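Local coordinates for ferric vibriobactin ABC transporter, periplasmic ferric vibriobactin-binding protein (Vibrio cholerae, PDB 3R5T), which binds the iron-siderophore complex ferric vibriobactin in the periplasm, probably to deliver it to an ABC transporter for uptake, at residues A[9-13]-A[113-117]. Sequence-based numbering, arbitrary orientation.
Sequences FQNAD and TILVD. With EDO (1,2-ethanediol), chain E; MOH (methanol), chain D.
Two hydrogen bonds on the backbone of L115 tie the loop after strand 7-10 to strand 113-116. L115 N donates to N11 OD1 at 2.9 Å; the donor N sits about 49° out of the N11 amide plane, not on a lone pair. L115 O in turn accepts from A12 N, also at 2.9 Å, and N11 CA makes a CA-H...O contact with the same oxygen. N11 thus uses its side-chain carbonyl where a neighbouring strand would offer a backbone one, while its ND2 reaches back to S15 and T17, which fixes the rotation of the amide.

Strand 113-116 is an outermost strand of the parallel five-stranded sheet, in the order 69-73, 44-49, 26-28, 89-93, 113-116, of one lobe of this periplasmic binding protein. One side pairs with strand 89-93; the loop between strands 7-10 and 16-19 lies along the outer edge, where N11 and A12 take L115 N and O. The segments run 60° apart. The side chain of D117 is about 8 Å from the bound vibriobactin.

The apolar part is built round F9, whose CG, anti to the backbone N (chi1 -178°), carries the ring across I114 and V116 at about a right angle. I114 CD1 sits over one ring face in a CH-pi contact, 4.1 Å from the centroid, and I114 CG2 packs on F9 CD2 at 3.6 Å. V116 CG1 meets CZ at the ring edge, and helix 123-134 adds Q129 and A133. L115 CD2 lies 3.5 Å from D13 CG, against a carboxylate whose OD1 is held by S15.

Two small molecules, probably from the crystallisation liquor, are bound alongside: O2 of 1,2-ethanediol accepts from Q10 N, and the methanol oxygen from D117 N, its carbon near A12 CB.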
ATOM      1  N   PHE A   9     -16.965 -10.895 -11.417  1.00 22.72           N
ATOM      2  CA  PHE A   9     -15.681 -10.347 -11.015  1.00 22.12           C
ATOM      3  C   PHE A   9     -14.621 -11.435 -11.143  1.00 20.20           C
ATOM      4  O   PHE A   9     -14.810 -12.560 -10.640  1.00 19.26           O
ATOM      5  CB  PHE A   9     -15.755  -9.853  -9.560  1.00 20.63           C
ATOM      6  CG  PHE A   9     -14.481  -9.222  -9.072  1.00 18.43           C
ATOM      7  CD1 PHE A   9     -14.240  -7.870  -9.284  1.00 16.53           C
ATOM      8  CD2 PHE A   9     -13.514  -9.985  -8.421  1.00 17.20           C
ATOM      9  CE1 PHE A   9     -13.058  -7.285  -8.834  1.00 16.02           C
ATOM     10  CE2 PHE A   9     -12.335  -9.409  -7.984  1.00 14.42           C
ATOM     11  CZ  PHE A   9     -12.101  -8.053  -8.199  1.00 14.05           C
ATOM     12  N   GLN A  10     -13.508 -11.104 -11.789  1.00 21.22           N
ATOM     13  CA  GLN A  10     -12.392 -12.027 -11.919  1.00 21.78           C
ATOM     14  C   GLN A  10     -11.441 -11.913 -10.736  1.00 19.53           C
ATOM     15  O   GLN A  10     -10.805 -10.875 -10.518  1.00 18.90           O
ATOM     16  CB  GLN A  10     -11.652 -11.794 -13.241  1.00 25.06           C
ATOM     17  CG  GLN A  10     -12.495 -12.132 -14.476  1.00 29.62           C
ATOM     18  CD  GLN A  10     -11.782 -11.818 -15.777  1.00 33.52           C
ATOM     19  OE1 GLN A  10     -11.110 -10.791 -15.898  1.00 35.45           O
ATOM     20  NE2 GLN A  10     -11.934 -12.696 -16.765  1.00 35.13           N
ATOM     21  N   ASN A  11     -11.376 -12.991  -9.952  1.00 20.39           N
ATOM     22  CA  ASN A  11     -10.532 -13.058  -8.756  1.00 19.31           C
ATOM     23  C   ASN A  11      -9.078 -13.342  -9.092  1.00 21.25           C
ATOM     24  O   ASN A  11      -8.769 -13.881 -10.158  1.00 21.67           O
ATOM     25  CB  ASN A  11     -11.064 -14.135  -7.809  1.00 18.55           C
ATOM     26  CG  ASN A  11     -12.455 -13.826  -7.299  1.00 18.11           C
ATOM     27  OD1 ASN A  11     -12.715 -12.728  -6.807  1.00 16.52           O
ATOM     28  ND2 ASN A  11     -13.360 -14.781  -7.427  1.00 18.68           N
ATOM     29  N   ALA A  12      -8.178 -12.980  -8.178  1.00 20.86           N
ATOM     30  CA  ALA A  12      -6.745 -13.114  -8.428  1.00 22.93           C
ATOM     31  C   ALA A  12      -6.283 -14.558  -8.572  1.00 23.13           C
ATOM     32  O   ALA A  12      -5.176 -14.793  -9.045  1.00 24.86           O
ATOM     33  CB  ALA A  12      -5.931 -12.401  -7.344  1.00 22.99           C
ATOM     34  N   ASP A  13      -7.106 -15.518  -8.151  1.00 24.16           N
ATOM     35  CA  ASP A  13      -6.732 -16.936  -8.244  1.00 24.20           C
ATOM     36  C   ASP A  13      -7.307 -17.611  -9.490  1.00 25.42           C
ATOM     37  O   ASP A  13      -7.262 -18.841  -9.634  1.00 24.45           O
ATOM     38  CB  ASP A  13      -7.164 -17.701  -6.984  1.00 24.21           C
ATOM     39  CG  ASP A  13      -8.663 -17.708  -6.797  1.00 25.56           C
ATOM     40  OD1 ASP A  13      -9.358 -16.987  -7.542  1.00 24.24           O
ATOM     41  OD2 ASP A  13      -9.150 -18.425  -5.899  1.00 27.85           O
ATOM     42  N   THR A 113     -17.924 -13.251  -2.311  1.00 17.22           N
ATOM     43  CA  THR A 113     -16.580 -13.005  -1.799  1.00 18.69           C
ATOM     44  C   THR A 113     -15.598 -12.875  -2.959  1.00 17.78           C
ATOM     45  O   THR A 113     -15.555 -13.735  -3.837  1.00 19.28           O
ATOM     46  CB  THR A 113     -16.174 -14.151  -0.841  1.00 19.66           C
ATOM     47  OG1 THR A 113     -17.084 -14.162   0.259  1.00 18.86           O
ATOM     48  CG2 THR A 113     -14.764 -13.965  -0.295  1.00 17.05           C
ATOM     49  N   ILE A 114     -14.835 -11.786  -2.961  1.00 15.97           N
ATOM     50  CA  ILE A 114     -13.856 -11.530  -4.019  1.00 17.56           C
ATOM     51  C   ILE A 114     -12.426 -11.487  -3.477  1.00 17.93           C
ATOM     52  O   ILE A 114     -12.200 -11.213  -2.290  1.00 16.96           O
ATOM     53  CB  ILE A 114     -14.187 -10.248  -4.820  1.00 16.92           C
ATOM     54  CG1 ILE A 114     -14.074  -8.982  -3.939  1.00 16.28           C
ATOM     55  CG2 ILE A 114     -15.558 -10.405  -5.499  1.00 17.39           C
ATOM     56  CD1 ILE A 114     -14.117  -7.671  -4.758  1.00 14.81           C
ATOM     57  N   LEU A 115     -11.478 -11.772  -4.364  1.00 18.74           N
ATOM     58  CA  LEU A 115     -10.073 -11.934  -3.999  1.00 17.80           C
ATOM     59  C   LEU A 115      -9.202 -11.069  -4.920  1.00 18.36           C
ATOM     60  O   LEU A 115      -9.230 -11.226  -6.150  1.00 17.36           O
ATOM     61  CB  LEU A 115      -9.704 -13.413  -4.139  1.00 16.33           C
ATOM     62  CG  LEU A 115      -8.259 -13.856  -3.949  1.00 15.33           C
ATOM     63  CD1 LEU A 115      -7.787 -13.568  -2.532  1.00 16.24           C
ATOM     64  CD2 LEU A 115      -8.092 -15.328  -4.288  1.00 15.83           C
ATOM     65  N   VAL A 116      -8.434 -10.163  -4.305  1.00 17.53           N
ATOM     66  CA  VAL A 116      -7.583  -9.212  -5.011  1.00 18.37           C
ATOM     67  C   VAL A 116      -6.162  -9.294  -4.467  1.00 15.74           C
ATOM     68  O   VAL A 116      -5.933  -9.659  -3.311  1.00 15.79           O
ATOM     69  CB  VAL A 116      -8.116  -7.756  -4.883  1.00 17.81           C
ATOM     70  CG1 VAL A 116      -9.495  -7.644  -5.530  1.00 18.00           C
ATOM     71  CG2 VAL A 116      -8.162  -7.311  -3.411  1.00 15.26           C
ATOM     72  N   ASP A 117      -5.195  -8.985  -5.320  1.00 17.60           N
ATOM     73  CA  ASP A 117      -3.801  -8.957  -4.913  1.00 18.40           C
ATOM     74  C   ASP A 117      -3.315  -7.521  -4.980  1.00 18.35           C
ATOM     75  O   ASP A 117      -3.235  -6.931  -6.065  1.00 18.12           O
ATOM     76  CB  ASP A 117      -2.972  -9.857  -5.824  1.00 16.94           C
ATOM     77  CG  ASP A 117      -1.536 -10.014  -5.345  1.00 17.36           C
ATOM     78  OD1 ASP A 117      -1.146  -9.345  -4.361  1.00 16.71           O
ATOM     79  OD2 ASP A 117      -0.812 -10.816  -5.970  1.00 20.63           O
TER
HETATM   80  C1  EDO E   4     -14.462  -6.749 -12.925  1.00 28.94           C
HETATM   81  O1  EDO E   4     -15.810  -7.138 -12.600  1.00 34.53           O
HETATM   82  C2  EDO E   4     -13.490  -7.894 -12.629  1.00 28.62           C
HETATM   83  O2  EDO E   4     -13.625  -8.939 -13.596  1.00 32.66           O
HETATM   84  C   MOH D   3      -5.746  -9.397  -8.468  1.00 15.88           C
HETATM   85  O   MOH D   3      -5.960  -8.132  -7.849  1.00 19.71           O